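Local coordinates for putative NADPH:quinone oxidoreductase (PDB 3IUP), which binds NADPH and probably uses it to reduce quinones, as a likely member of the medium-chain dehydrogenase/reductase superfamily, at residues 118-123 with 151-156; 157-162 with 309-314; 161-166 with 186-191; 173-178 with 243-248. One frame throughout, in Å; residues are numbered along the deposited sequence.

Contact 1 (118-123 with 151-156). With NDP (NADPH dihydro-nicotinamide-adenine-dinucleotide phosphate), chain C.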
# COMPACT_ATOMS: atom_id res chain seq x y z
N THR A 118 13.55 28.50 -28.27
CA THR A 118 14.12 27.52 -27.37
C THR A 118 12.98 26.92 -26.59
O THR A 118 12.22 27.64 -25.89
CB THR A 118 15.19 28.17 -26.45
OG1 THR A 118 16.23 28.67 -27.28
CG2 THR A 118 15.79 27.12 -25.49
N VAL A 119 12.87 25.60 -26.71
CA VAL A 119 11.79 24.81 -26.14
C VAL A 119 12.30 23.61 -25.35
O VAL A 119 13.41 23.16 -25.56
CB VAL A 119 10.82 24.31 -27.25
CG1 VAL A 119 10.22 25.52 -28.03
CG2 VAL A 119 11.47 23.28 -28.19
N ALA A 120 11.45 23.12 -24.45
CA ALA A 120 11.62 21.82 -23.78
C ALA A 120 10.47 20.92 -24.19
O ALA A 120 9.35 21.39 -24.48
CB ALA A 120 11.65 21.99 -22.23
N ALA A 121 10.72 19.63 -24.22
CA ALA A 121 9.65 18.64 -24.50
C ALA A 121 9.89 17.39 -23.72
O ALA A 121 11.06 17.06 -23.47
CB ALA A 121 9.60 18.31 -25.98
N ILE A 122 8.82 16.66 -23.35
CA ILE A 122 8.98 15.34 -22.77
C ILE A 122 8.52 14.30 -23.80
O ILE A 122 7.65 13.53 -23.60
CB ILE A 122 8.35 15.16 -21.32
CG1 ILE A 122 8.72 13.80 -20.71
CG2 ILE A 122 6.88 15.32 -21.31
CD1 ILE A 122 8.54 13.69 -19.19
N GLY A 123 9.20 14.28 -24.90
CA GLY A 123 8.74 13.55 -26.08
C GLY A 123 9.20 12.11 -26.10
O GLY A 123 8.73 11.34 -26.93
N ALA A 151 16.45 21.90 -19.59
CA ALA A 151 16.61 20.50 -19.97
C ALA A 151 15.79 19.55 -19.10
O ALA A 151 15.45 18.44 -19.53
CB ALA A 151 18.07 20.14 -19.86
N SER A 152 15.56 19.99 -17.87
CA SER A 152 14.92 19.17 -16.84
C SER A 152 13.62 19.82 -16.41
O SER A 152 13.30 19.84 -15.23
CB SER A 152 15.87 19.05 -15.64
OG SER A 152 17.01 18.25 -15.97
N SER A 153 12.86 20.36 -17.36
CA SER A 153 11.66 21.14 -17.04
C SER A 153 10.48 20.27 -16.60
O SER A 153 9.53 20.79 -15.99
CB SER A 153 11.21 21.95 -18.26
OG SER A 153 12.13 22.97 -18.50
N PHE A 154 10.49 19.01 -16.96
CA PHE A 154 9.29 18.18 -16.74
C PHE A 154 9.39 17.21 -15.57
O PHE A 154 8.58 17.26 -14.63
CB PHE A 154 8.90 17.43 -18.01
CG PHE A 154 8.45 18.31 -19.14
CD1 PHE A 154 7.10 18.56 -19.33
CD2 PHE A 154 9.36 18.85 -20.04
CE1 PHE A 154 6.65 19.35 -20.41
CE2 PHE A 154 8.94 19.63 -21.10
CZ PHE A 154 7.58 19.89 -21.29
N VAL A 155 10.33 16.27 -15.64
CA VAL A 155 10.27 15.09 -14.81
C VAL A 155 10.39 15.48 -13.31
O VAL A 155 9.50 15.21 -12.49
CB VAL A 155 11.36 14.07 -15.23
CG1 VAL A 155 11.54 12.89 -14.24
CG2 VAL A 155 11.02 13.51 -16.69
N ASN A 156 11.47 16.15 -12.96
CA ASN A 156 11.65 16.55 -11.55
C ASN A 156 10.74 17.68 -11.06
O ASN A 156 10.09 17.53 -9.98
CB ASN A 156 13.13 16.73 -11.18
CG ASN A 156 13.88 15.41 -11.12
OD1 ASN A 156 13.28 14.32 -11.14
ND2 ASN A 156 15.24 15.48 -11.08
PA NDP C . 19.47 12.40 -8.30
O1A NDP C . 19.62 13.84 -8.37
O2A NDP C . 20.33 11.54 -9.14
O5B NDP C . 19.73 12.04 -6.70
C5B NDP C . 19.55 10.68 -6.32
C4B NDP C . 19.63 10.59 -4.83
O4B NDP C . 19.40 9.24 -4.52
C3B NDP C . 21.00 10.99 -4.27
O3B NDP C . 20.95 11.88 -3.17
C2B NDP C . 21.59 9.65 -3.78
O2B NDP C . 22.39 9.76 -2.60
C1B NDP C . 20.32 8.87 -3.49
N9A NDP C . 20.50 7.41 -3.57
C8A NDP C . 21.06 6.74 -4.64
N7A NDP C . 20.99 5.42 -4.41
C5A NDP C . 20.36 5.22 -3.20
C6A NDP C . 20.01 4.08 -2.44
N6A NDP C . 20.34 2.83 -2.80
N1A NDP C . 19.36 4.25 -1.24
C2A NDP C . 19.08 5.49 -0.75
N3A NDP C . 19.42 6.60 -1.49
C4A NDP C . 20.04 6.47 -2.68
O3 NDP C . 17.98 11.86 -8.59
PN NDP C . 16.77 12.69 -9.13
O1N NDP C . 16.48 13.88 -8.37
O2N NDP C . 16.84 12.87 -10.62
O5D NDP C . 15.57 11.63 -8.85
C5D NDP C . 15.14 11.40 -7.50
C4D NDP C . 14.21 10.19 -7.45
O4D NDP C . 12.93 10.62 -7.97
C3D NDP C . 14.66 8.96 -8.27
O3D NDP C . 14.35 7.75 -7.60
C2D NDP C . 13.78 9.08 -9.51
O2D NDP C . 13.57 7.88 -10.23
C1D NDP C . 12.49 9.59 -8.84
N1N NDP C . 11.50 10.12 -9.80
C2N NDP C . 10.36 9.41 -9.94
C3N NDP C . 9.38 9.80 -10.82
C7N NDP C . 8.05 9.07 -10.86
O7N NDP C . 7.16 9.46 -11.86
N7N NDP C . 7.70 8.08 -10.03
C4N NDP C . 9.43 11.16 -11.41
C5N NDP C . 10.73 11.88 -11.18
C6N NDP C . 11.72 11.33 -10.37
P2B NDP C . 23.88 9.06 -2.52
O1X NDP C . 24.90 10.14 -2.87
O2X NDP C . 24.02 7.86 -3.45
O3X NDP C . 23.98 8.62 -1.05
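Ser153 meets the strand through its CB and OG, which both lie against the methyl group of Ala120. The contact is plain van der Waals touch, with Ser153 OG 3.9 Å from Ala120 CB. The hydroxyl has its polar partner close by, the carbonyl oxygen of Gly150.

Phe154 follows and carries most of the contact. Its CG stands anti to the carbonyl carbon (chi1 -66°), which sends the ring along the end of the strand. Ala120 C lies at the ring edge, in its plane, and Ala120 CB also touches Phe154 CE2 at 3.8 Å. Ile122 lies over a face instead. Its CG2 is 4.1 Å from the centroid of the Phe154 ring and 22° off the ring normal, a CH-pi contact. Ile122 N also lies over a face, offset toward the rim. The backbone at Phe154 is held separately, since the amides of Phe154 and Val155 both donate to Glu97 OE1.

Strand 118-121 belongs to the GroES-like part of the chain. Segment 151-156, later in the chain, leads into helix 155-169, so this apolar contact packs the strand end against the start of that helix.

Val155 divides its two methyls. CG2 meets Ile122 CD1 at 3.5 Å, the two side chains crossing at about a right angle. CG1 turns to the cofactor and lies 3.3 Å from C5N of the nicotinamide ring. Asn156 does not touch the strand and turns to the cofactor. Its ND2 gives a nearly straight hydrogen bond to the NADPH phosphate oxygen O2N (3.1 Å, 168°), while OD1 lies near C5N and C6N.

Contact 2 (157-162 with 309-314). With NDP (NADPH dihydro-nicotinamide-adenine-dinucleotide phosphate), chain C; EDO (1,2-ethanediol), chain E.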
# COMPACT_ATOMS: atom_id res chain seq x y z
N PRO A 157 10.60 18.77 -11.83
CA PRO A 157 9.75 19.83 -11.34
C PRO A 157 8.27 19.42 -11.16
O PRO A 157 7.64 19.80 -10.17
CB PRO A 157 9.92 20.94 -12.39
CG PRO A 157 11.29 20.75 -12.90
CD PRO A 157 11.47 19.23 -12.94
N LEU A 158 7.72 18.69 -12.12
CA LEU A 158 6.31 18.35 -12.04
C LEU A 158 6.10 17.27 -11.00
O LEU A 158 5.03 17.22 -10.41
CB LEU A 158 5.71 17.93 -13.37
CG LEU A 158 5.68 19.05 -14.38
CD1 LEU A 158 5.23 18.51 -15.77
CD2 LEU A 158 4.83 20.30 -13.93
N THR A 159 7.08 16.39 -10.79
CA THR A 159 6.95 15.39 -9.76
C THR A 159 6.97 16.08 -8.41
O THR A 159 6.17 15.73 -7.55
CB THR A 159 8.03 14.33 -9.88
OG1 THR A 159 7.88 13.67 -11.15
CG2 THR A 159 7.96 13.27 -8.78
N ALA A 160 7.87 17.04 -8.21
CA ALA A 160 7.93 17.74 -6.93
C ALA A 160 6.63 18.46 -6.68
O ALA A 160 6.05 18.37 -5.59
CB ALA A 160 9.11 18.69 -6.87
N LEU A 161 6.14 19.19 -7.67
CA LEU A 161 4.84 19.82 -7.53
C LEU A 161 3.74 18.78 -7.34
O LEU A 161 2.78 19.01 -6.57
CB LEU A 161 4.54 20.70 -8.75
CG LEU A 161 5.40 21.96 -8.80
CD1 LEU A 161 5.27 22.56 -10.20
CD2 LEU A 161 5.00 22.96 -7.70
N GLY A 162 3.83 17.66 -8.01
CA GLY A 162 2.84 16.63 -7.87
C GLY A 162 2.76 15.98 -6.51
O GLY A 162 1.71 15.52 -6.09
N TRP A 309 3.70 5.37 -7.39
CA TRP A 309 3.29 6.69 -7.84
C TRP A 309 4.11 7.04 -9.07
O TRP A 309 5.33 6.92 -9.07
CB TRP A 309 3.52 7.75 -6.73
CG TRP A 309 2.96 9.10 -6.95
CD1 TRP A 309 1.85 9.62 -6.36
CD2 TRP A 309 3.46 10.11 -7.83
NE1 TRP A 309 1.65 10.88 -6.76
CE2 TRP A 309 2.61 11.21 -7.69
CE3 TRP A 309 4.56 10.21 -8.68
CZ2 TRP A 309 2.83 12.40 -8.35
CZ3 TRP A 309 4.76 11.37 -9.35
CH2 TRP A 309 3.90 12.47 -9.20
N LEU A 310 3.41 7.40 -10.14
CA LEU A 310 4.05 7.82 -11.38
C LEU A 310 3.56 9.16 -11.91
O LEU A 310 2.36 9.49 -11.85
CB LEU A 310 3.82 6.75 -12.45
CG LEU A 310 4.74 5.55 -12.57
CD1 LEU A 310 4.14 4.63 -13.67
CD2 LEU A 310 6.16 5.99 -12.91
N LEU A 311 4.47 9.94 -12.50
CA LEU A 311 4.15 11.29 -12.92
C LEU A 311 3.03 11.34 -13.96
O LEU A 311 2.10 12.16 -13.85
CB LEU A 311 5.40 12.01 -13.49
CG LEU A 311 5.21 13.45 -13.98
CD1 LEU A 311 4.70 14.45 -12.89
CD2 LEU A 311 6.53 14.00 -14.64
N PHE A 312 3.12 10.49 -14.97
CA PHE A 312 2.18 10.62 -16.12
C PHE A 312 0.74 10.28 -15.75
O PHE A 312 -0.14 11.04 -16.06
CB PHE A 312 2.67 9.89 -17.36
CG PHE A 312 3.64 10.72 -18.18
CD1 PHE A 312 4.84 11.13 -17.64
CD2 PHE A 312 3.33 11.09 -19.49
CE1 PHE A 312 5.74 11.88 -18.36
CE2 PHE A 312 4.24 11.85 -20.25
CZ PHE A 312 5.44 12.25 -19.68
N PRO A 313 0.52 9.15 -15.07
CA PRO A 313 -0.83 8.91 -14.52
C PRO A 313 -1.32 10.05 -13.64
O PRO A 313 -2.50 10.38 -13.67
CB PRO A 313 -0.63 7.62 -13.73
CG PRO A 313 0.47 6.94 -14.44
CD PRO A 313 1.39 7.99 -14.91
N PHE A 314 -0.43 10.69 -12.86
CA PHE A 314 -0.82 11.83 -12.06
C PHE A 314 -1.27 13.06 -12.85
O PHE A 314 -2.30 13.64 -12.56
CB PHE A 314 0.31 12.19 -11.04
CG PHE A 314 0.18 13.56 -10.46
CD1 PHE A 314 -0.62 13.81 -9.40
CD2 PHE A 314 0.83 14.61 -11.05
CE1 PHE A 314 -0.73 15.09 -8.91
CE2 PHE A 314 0.71 15.89 -10.58
CZ PHE A 314 -0.08 16.13 -9.52
PA NDP C . 19.47 12.40 -8.30
O1A NDP C . 19.62 13.84 -8.37
O2A NDP C . 20.33 11.54 -9.14
O5B NDP C . 19.73 12.04 -6.70
C5B NDP C . 19.55 10.68 -6.32
C4B NDP C . 19.63 10.59 -4.83
O4B NDP C . 19.40 9.24 -4.52
C3B NDP C . 21.00 10.99 -4.27
O3B NDP C . 20.95 11.88 -3.17
C2B NDP C . 21.59 9.65 -3.78
O2B NDP C . 22.39 9.76 -2.60
C1B NDP C . 20.32 8.87 -3.49
N9A NDP C . 20.50 7.41 -3.57
C8A NDP C . 21.06 6.74 -4.64
N7A NDP C . 20.99 5.42 -4.41
C5A NDP C . 20.36 5.22 -3.20
C6A NDP C . 20.01 4.08 -2.44
N6A NDP C . 20.34 2.83 -2.80
N1A NDP C . 19.36 4.25 -1.24
C2A NDP C . 19.08 5.49 -0.75
N3A NDP C . 19.42 6.60 -1.49
C4A NDP C . 20.04 6.47 -2.68
O3 NDP C . 17.98 11.86 -8.59
PN NDP C . 16.77 12.69 -9.13
O1N NDP C . 16.48 13.88 -8.37
O2N NDP C . 16.84 12.87 -10.62
O5D NDP C . 15.57 11.63 -8.85
C5D NDP C . 15.14 11.40 -7.50
C4D NDP C . 14.21 10.19 -7.45
O4D NDP C . 12.93 10.62 -7.97
C3D NDP C . 14.66 8.96 -8.27
O3D NDP C . 14.35 7.75 -7.60
C2D NDP C . 13.78 9.08 -9.51
O2D NDP C . 13.57 7.88 -10.23
C1D NDP C . 12.49 9.59 -8.84
N1N NDP C . 11.50 10.12 -9.80
C2N NDP C . 10.36 9.41 -9.94
C3N NDP C . 9.38 9.80 -10.82
C7N NDP C . 8.05 9.07 -10.86
O7N NDP C . 7.16 9.46 -11.86
N7N NDP C . 7.70 8.08 -10.03
C4N NDP C . 9.43 11.16 -11.41
C5N NDP C . 10.73 11.88 -11.18
C6N NDP C . 11.72 11.33 -10.37
P2B NDP C . 23.88 9.06 -2.52
O1X NDP C . 24.90 10.14 -2.87
O2X NDP C . 24.02 7.86 -3.45
O3X NDP C . 23.98 8.62 -1.05
C1 EDO E . -0.37 8.97 -9.55
O1 EDO E . -1.80 8.93 -9.75
C2 EDO E . 0.07 7.61 -9.04
O2 EDO E . 0.64 6.81 -10.09
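Leu311 N donates to the carboxamide oxygen O7N of NADPH at 2.8 Å, through a rather bent bond (143°). The other arm of the same carboxamide is held too, because its N7N donates to Trp309 O at 2.8 Å. Two backbone groups thus fix the rotation of the amide.

Helix 155-169 also reaches this site. Thr159 OG1 is 3.0 Å from C4N of the nicotinamide and is hydrogen-bonded to Val155 O. That bond fits its place beside the backbone N (chi1 -61°), with CG2 turned the other way. Thr159 CG2 reaches Trp309 CZ3 at 3.8 Å, and the two side chains lie alongside and run in opposite senses. Leu311 CD1 packs on Leu158 CB at 3.7 Å. One turn on from Leu158, Gly162 CA comes within 3.4 Å of Phe314 CZ, so the ring packs directly on the helix backbone.

Trp309 NE1 is hydrogen-bonded to Thr166 OG1. One face of the indole carries 1,2-ethanediol, probably from the crystallisation liquor, which also accepts from Leu310 N. C4N is the hydride-carrying carbon of NADPH, so this is the nicotinamide end of the cofactor pocket, with helix 311-318 starting at the carboxamide.

Contact 3 (161-166 with 186-191)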
# COMPACT_ATOMS: atom_id res chain seq x y z
N LEU A 161 6.14 19.19 -7.67
CA LEU A 161 4.84 19.82 -7.53
C LEU A 161 3.74 18.78 -7.34
O LEU A 161 2.78 19.01 -6.57
CB LEU A 161 4.54 20.70 -8.75
CG LEU A 161 5.40 21.96 -8.80
CD1 LEU A 161 5.27 22.56 -10.20
CD2 LEU A 161 5.00 22.96 -7.70
N GLY A 162 3.83 17.66 -8.01
CA GLY A 162 2.84 16.63 -7.87
C GLY A 162 2.76 15.98 -6.51
O GLY A 162 1.71 15.52 -6.09
N MSE A 163 3.89 15.93 -5.82
CA MSE A 163 3.89 15.46 -4.40
C MSE A 163 3.04 16.39 -3.55
O MSE A 163 2.25 15.92 -2.76
CB MSE A 163 5.32 15.40 -3.87
CG MSE A 163 6.07 14.39 -4.56
SE MSE A 163 7.92 14.44 -3.83
CE MSE A 163 8.50 12.99 -4.76
N VAL A 164 3.24 17.69 -3.70
CA VAL A 164 2.45 18.66 -2.97
C VAL A 164 0.96 18.61 -3.38
O VAL A 164 0.06 18.60 -2.52
CB VAL A 164 3.01 20.06 -3.08
CG1 VAL A 164 2.08 21.07 -2.41
CG2 VAL A 164 4.43 20.08 -2.47
N GLU A 165 0.73 18.48 -4.67
CA GLU A 165 -0.64 18.31 -5.19
C GLU A 165 -1.34 17.06 -4.62
O GLU A 165 -2.48 17.15 -4.17
CB GLU A 165 -0.63 18.29 -6.71
CG GLU A 165 -2.05 18.44 -7.32
CD GLU A 165 -2.43 19.91 -7.52
OE1 GLU A 165 -1.71 20.81 -7.07
OE2 GLU A 165 -3.48 20.15 -8.14
N THR A 166 -0.68 15.92 -4.65
CA THR A 166 -1.16 14.70 -4.07
C THR A 166 -1.42 14.81 -2.58
O THR A 166 -2.44 14.36 -2.14
CB THR A 166 -0.17 13.52 -4.31
OG1 THR A 166 0.04 13.33 -5.72
CG2 THR A 166 -0.70 12.23 -3.75
N GLN A 186 15.93 18.65 -3.59
CA GLN A 186 16.33 20.02 -3.42
C GLN A 186 15.24 20.97 -3.93
O GLN A 186 14.99 21.97 -3.30
CB GLN A 186 17.69 20.30 -4.07
CG GLN A 186 18.80 19.53 -3.43
CD GLN A 186 20.13 19.65 -4.15
OE1 GLN A 186 20.58 20.75 -4.38
NE2 GLN A 186 20.78 18.50 -4.48
N MSE A 187 14.57 20.60 -5.03
CA MSE A 187 13.48 21.40 -5.55
C MSE A 187 12.32 21.36 -4.62
O MSE A 187 11.72 22.38 -4.38
CB MSE A 187 13.00 20.92 -6.95
CG MSE A 187 14.02 20.94 -7.95
SE MSE A 187 13.20 20.19 -9.56
CE MSE A 187 14.82 20.33 -10.64
N LEU A 188 11.98 20.17 -4.12
CA LEU A 188 10.83 20.06 -3.23
C LEU A 188 11.01 20.90 -1.98
O LEU A 188 10.10 21.60 -1.54
CB LEU A 188 10.58 18.59 -2.89
CG LEU A 188 9.44 18.43 -1.87
CD1 LEU A 188 8.07 18.86 -2.51
CD2 LEU A 188 9.45 16.94 -1.39
N ASN A 189 12.21 20.88 -1.43
CA ASN A 189 12.49 21.70 -0.27
C ASN A 189 12.30 23.19 -0.59
O ASN A 189 11.72 23.92 0.19
CB ASN A 189 13.88 21.44 0.25
CG ASN A 189 14.20 22.27 1.46
OD1 ASN A 189 13.55 22.14 2.49
ND2 ASN A 189 15.23 23.11 1.34
N GLN A 190 12.74 23.66 -1.76
CA GLN A 190 12.51 25.06 -2.13
C GLN A 190 11.01 25.42 -2.30
O GLN A 190 10.57 26.51 -1.94
CB GLN A 190 13.31 25.45 -3.38
CG GLN A 190 14.87 25.45 -3.20
CD GLN A 190 15.29 26.25 -1.97
OE1 GLN A 190 14.85 27.38 -1.80
NE2 GLN A 190 16.09 25.66 -1.09
N ILE A 191 10.25 24.51 -2.89
CA ILE A 191 8.80 24.69 -3.03
C ILE A 191 8.18 24.87 -1.66
O ILE A 191 7.40 25.78 -1.42
CB ILE A 191 8.14 23.47 -3.76
CG1 ILE A 191 8.52 23.42 -5.22
CG2 ILE A 191 6.62 23.50 -3.62
CD1 ILE A 191 8.23 22.04 -5.83
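Leu188 forks between two residues of helix 161-166. Its CD2 touches the selenium of Met163, a selenomethionine, at 3.8 Å. Its CD1 touches Val164 CG2, also at 3.8 Å. Leu188 CG is anti to its backbone N (chi1 176°), which carries the fork across to the other helix. The extended Met163 chain meets it at about a right angle.

The second close point is Leu161 CD2 on Ile191 CD1, at 3.8 Å. Here too the side chains cross at about a right angle. Val164 CG2 to Ile191 CG2 is slacker, at 4.2 Å.

The axes of the two helical segments come within 10.3 Å and cross at -52°. Both helices lie on the same face of the parallel Rossmann-type sheet, where Met163 and Leu188 both rest on His177 of strand 175-177. The strand follows the first helix in sequence and leads on to the second.

The far side of helix 186-191 is different in kind. Gln186 and Gln190 are partly exposed there and both hydrogen-bond to Gln215. On the far side of the other helix, Thr166 OG1 donates to Gly162 O at 2.8 Å. This oxygen also takes the amide of Thr166, from the opposite face of its carbonyl plane.

Contact 4 (173-178 with 243-248). With NDP (NADPH dihydro-nicotinamide-adenine-dinucleotide phosphate), chain C.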
# COMPACT_ATOMS: atom_id res chain seq x y z
N SER A 173 -1.70 17.58 5.30
CA SER A 173 -1.30 18.98 5.42
C SER A 173 0.22 19.17 5.35
O SER A 173 0.71 20.31 5.17
CB SER A 173 -1.83 19.54 6.73
OG SER A 173 -1.39 18.70 7.78
N ALA A 174 0.98 18.08 5.49
CA ALA A 174 2.44 18.16 5.40
C ALA A 174 2.97 16.83 4.89
O ALA A 174 2.25 15.83 4.86
CB ALA A 174 3.05 18.49 6.78
N LEU A 175 4.23 16.82 4.46
CA LEU A 175 4.78 15.65 3.85
C LEU A 175 6.22 15.31 4.24
O LEU A 175 6.97 16.11 4.80
CB LEU A 175 4.61 15.71 2.31
CG LEU A 175 5.58 16.57 1.57
CD1 LEU A 175 5.38 16.49 0.02
CD2 LEU A 175 5.51 17.99 2.02
N VAL A 176 6.56 14.08 3.97
CA VAL A 176 7.88 13.51 4.10
C VAL A 176 8.44 13.14 2.73
O VAL A 176 7.72 12.57 1.87
CB VAL A 176 7.80 12.29 4.95
CG1 VAL A 176 9.25 11.62 5.21
CG2 VAL A 176 7.05 12.61 6.29
N HIS A 177 9.75 13.35 2.54
CA HIS A 177 10.40 12.99 1.29
C HIS A 177 11.77 12.35 1.59
O HIS A 177 12.53 12.90 2.36
CB HIS A 177 10.53 14.20 0.38
CG HIS A 177 11.12 13.88 -0.95
ND1 HIS A 177 12.21 14.54 -1.46
CD2 HIS A 177 10.83 12.89 -1.84
CE1 HIS A 177 12.53 14.01 -2.63
NE2 HIS A 177 11.73 12.99 -2.87
N THR A 178 12.04 11.21 0.99
CA THR A 178 13.30 10.49 1.18
C THR A 178 14.27 10.73 0.01
O THR A 178 13.91 11.28 -1.03
CB THR A 178 13.12 9.01 1.43
OG1 THR A 178 12.79 8.34 0.19
CG2 THR A 178 12.01 8.73 2.49
N ILE A 243 1.74 11.93 4.85
CA ILE A 243 2.06 11.35 3.55
C ILE A 243 3.55 11.45 3.29
O ILE A 243 4.19 12.46 3.64
CB ILE A 243 1.23 12.03 2.40
CG1 ILE A 243 1.44 11.33 1.06
CG2 ILE A 243 1.49 13.55 2.25
CD1 ILE A 243 0.41 11.80 -0.04
N ALA A 244 4.12 10.38 2.73
CA ALA A 244 5.52 10.33 2.41
C ALA A 244 5.69 9.92 0.97
O ALA A 244 4.97 9.01 0.48
CB ALA A 244 6.30 9.29 3.33
N PHE A 245 6.73 10.47 0.35
CA PHE A 245 7.21 9.99 -0.93
C PHE A 245 8.59 9.42 -0.76
O PHE A 245 9.53 10.15 -0.37
CB PHE A 245 7.19 11.10 -1.94
CG PHE A 245 5.82 11.53 -2.31
CD1 PHE A 245 5.14 12.41 -1.53
CD2 PHE A 245 5.20 10.98 -3.44
CE1 PHE A 245 3.81 12.76 -1.87
CE2 PHE A 245 3.93 11.30 -3.76
CZ PHE A 245 3.24 12.18 -3.00
N ASP A 246 8.70 8.12 -0.99
CA ASP A 246 9.92 7.38 -0.81
C ASP A 246 10.57 7.00 -2.15
O ASP A 246 10.00 6.24 -2.93
CB ASP A 246 9.66 6.16 0.01
CG ASP A 246 10.90 5.27 0.14
OD1 ASP A 246 12.02 5.81 0.33
OD2 ASP A 246 10.72 4.05 0.08
N ALA A 247 11.78 7.48 -2.37
CA ALA A 247 12.52 7.21 -3.59
C ALA A 247 13.27 5.91 -3.51
O ALA A 247 13.73 5.39 -4.54
CB ALA A 247 13.51 8.36 -3.88
N THR A 248 13.40 5.36 -2.29
CA THR A 248 14.21 4.17 -2.09
C THR A 248 13.50 2.90 -2.51
O THR A 248 14.03 2.09 -3.28
CB THR A 248 14.80 4.10 -0.69
OG1 THR A 248 13.78 3.88 0.30
CG2 THR A 248 15.58 5.42 -0.41
PA NDP C . 19.47 12.40 -8.30
O1A NDP C . 19.62 13.84 -8.37
O2A NDP C . 20.33 11.54 -9.14
O5B NDP C . 19.73 12.04 -6.70
C5B NDP C . 19.55 10.68 -6.32
C4B NDP C . 19.63 10.59 -4.83
O4B NDP C . 19.40 9.24 -4.52
C3B NDP C . 21.00 10.99 -4.27
O3B NDP C . 20.95 11.88 -3.17
C2B NDP C . 21.59 9.65 -3.78
O2B NDP C . 22.39 9.76 -2.60
C1B NDP C . 20.32 8.87 -3.49
N9A NDP C . 20.50 7.41 -3.57
C8A NDP C . 21.06 6.74 -4.64
N7A NDP C . 20.99 5.42 -4.41
C5A NDP C . 20.36 5.22 -3.20
C6A NDP C . 20.01 4.08 -2.44
N6A NDP C . 20.34 2.83 -2.80
N1A NDP C . 19.36 4.25 -1.24
C2A NDP C . 19.08 5.49 -0.75
N3A NDP C . 19.42 6.60 -1.49
C4A NDP C . 20.04 6.47 -2.68
O3 NDP C . 17.98 11.86 -8.59
PN NDP C . 16.77 12.69 -9.13
O1N NDP C . 16.48 13.88 -8.37
O2N NDP C . 16.84 12.87 -10.62
O5D NDP C . 15.57 11.63 -8.85
C5D NDP C . 15.14 11.40 -7.50
C4D NDP C . 14.21 10.19 -7.45
O4D NDP C . 12.93 10.62 -7.97
C3D NDP C . 14.66 8.96 -8.27
O3D NDP C . 14.35 7.75 -7.60
C2D NDP C . 13.78 9.08 -9.51
O2D NDP C . 13.57 7.88 -10.23
C1D NDP C . 12.49 9.59 -8.84
N1N NDP C . 11.50 10.12 -9.80
C2N NDP C . 10.36 9.41 -9.94
C3N NDP C . 9.38 9.80 -10.82
C7N NDP C . 8.05 9.07 -10.86
O7N NDP C . 7.16 9.46 -11.86
N7N NDP C . 7.70 8.08 -10.03
C4N NDP C . 9.43 11.16 -11.41
C5N NDP C . 10.73 11.88 -11.18
C6N NDP C . 11.72 11.33 -10.37
P2B NDP C . 23.88 9.06 -2.52
O1X NDP C . 24.90 10.14 -2.87
O2X NDP C . 24.02 7.86 -3.45
O3X NDP C . 23.98 8.62 -1.05
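Thr178 and Asp246 meet at a slant at the ends of two parallel strands, the carboxylate of Asp246 turning back toward Thr178. Thr178 OG1 donates to Asp246 OD1 at 2.6 Å, using the anti lone pair of that oxygen. With chi1 at 75°, OG1 lies between the backbone N and the carbonyl carbon of Thr178, and it also accepts from Ala247 N at 2.9 Å. Asp246 OD1 is gripped by three donors. Thr248 OG1 comes to its syn lone pair, and Thr248 N meets it from above the carboxylate plane (69°), forming an Asx turn. OD2 accepts from Gly249 N, so both carboxylate oxygens are held.

Behind this knot the strands pair by backbone bonds: Val176 N to Ile243 O, Phe245 N to Val176 O at 2.8 Å, and Thr178 N to Phe245 O. They are neighbouring central strands of a Rossmann-type sheet, whose C-terminal ends hold the dinucleotide. Thr248 CG2 is 3.5 Å from C2A of the adenine.

Side chains alternate across the sheet. Leu175, His177, Ile243 and Phe245 turn to the face covered by helix 155-169. The side chains of His177 and Phe245 cross at about a right angle, and His177 CD2 comes 3.4 Å from Phe245 O. His177 NE2 is hydrogen-bonded to Tyr286 OH. Val176 and Ala244 turn to the other face, under helix 253-266, with their CB atoms 3.7 Å apart.

How the contacts relate
Contact 1 closes first along the chain. It ties strand 118-121, in the GroES-like region, to the start of helix 155-169. Contact 2 opens on the next turn of that helix and closes much later, at the start of helix 311-318. Contact 3 starts on the same helix, shares Leu161 and Gly162 with contact 2, and closes early on helix 183-195. Contact 4 is nested inside the long loop of contact 2, and it crosses contact 3, since strand 175-177 falls between the two segments of contact 3 and strand 243-249 comes after them. Helix 155-169 serves contacts 1, 2 and 3. Met163 and Thr166 also pack on Phe245 of contact 4. Contacts 1, 2 and 4 all touch NADPH.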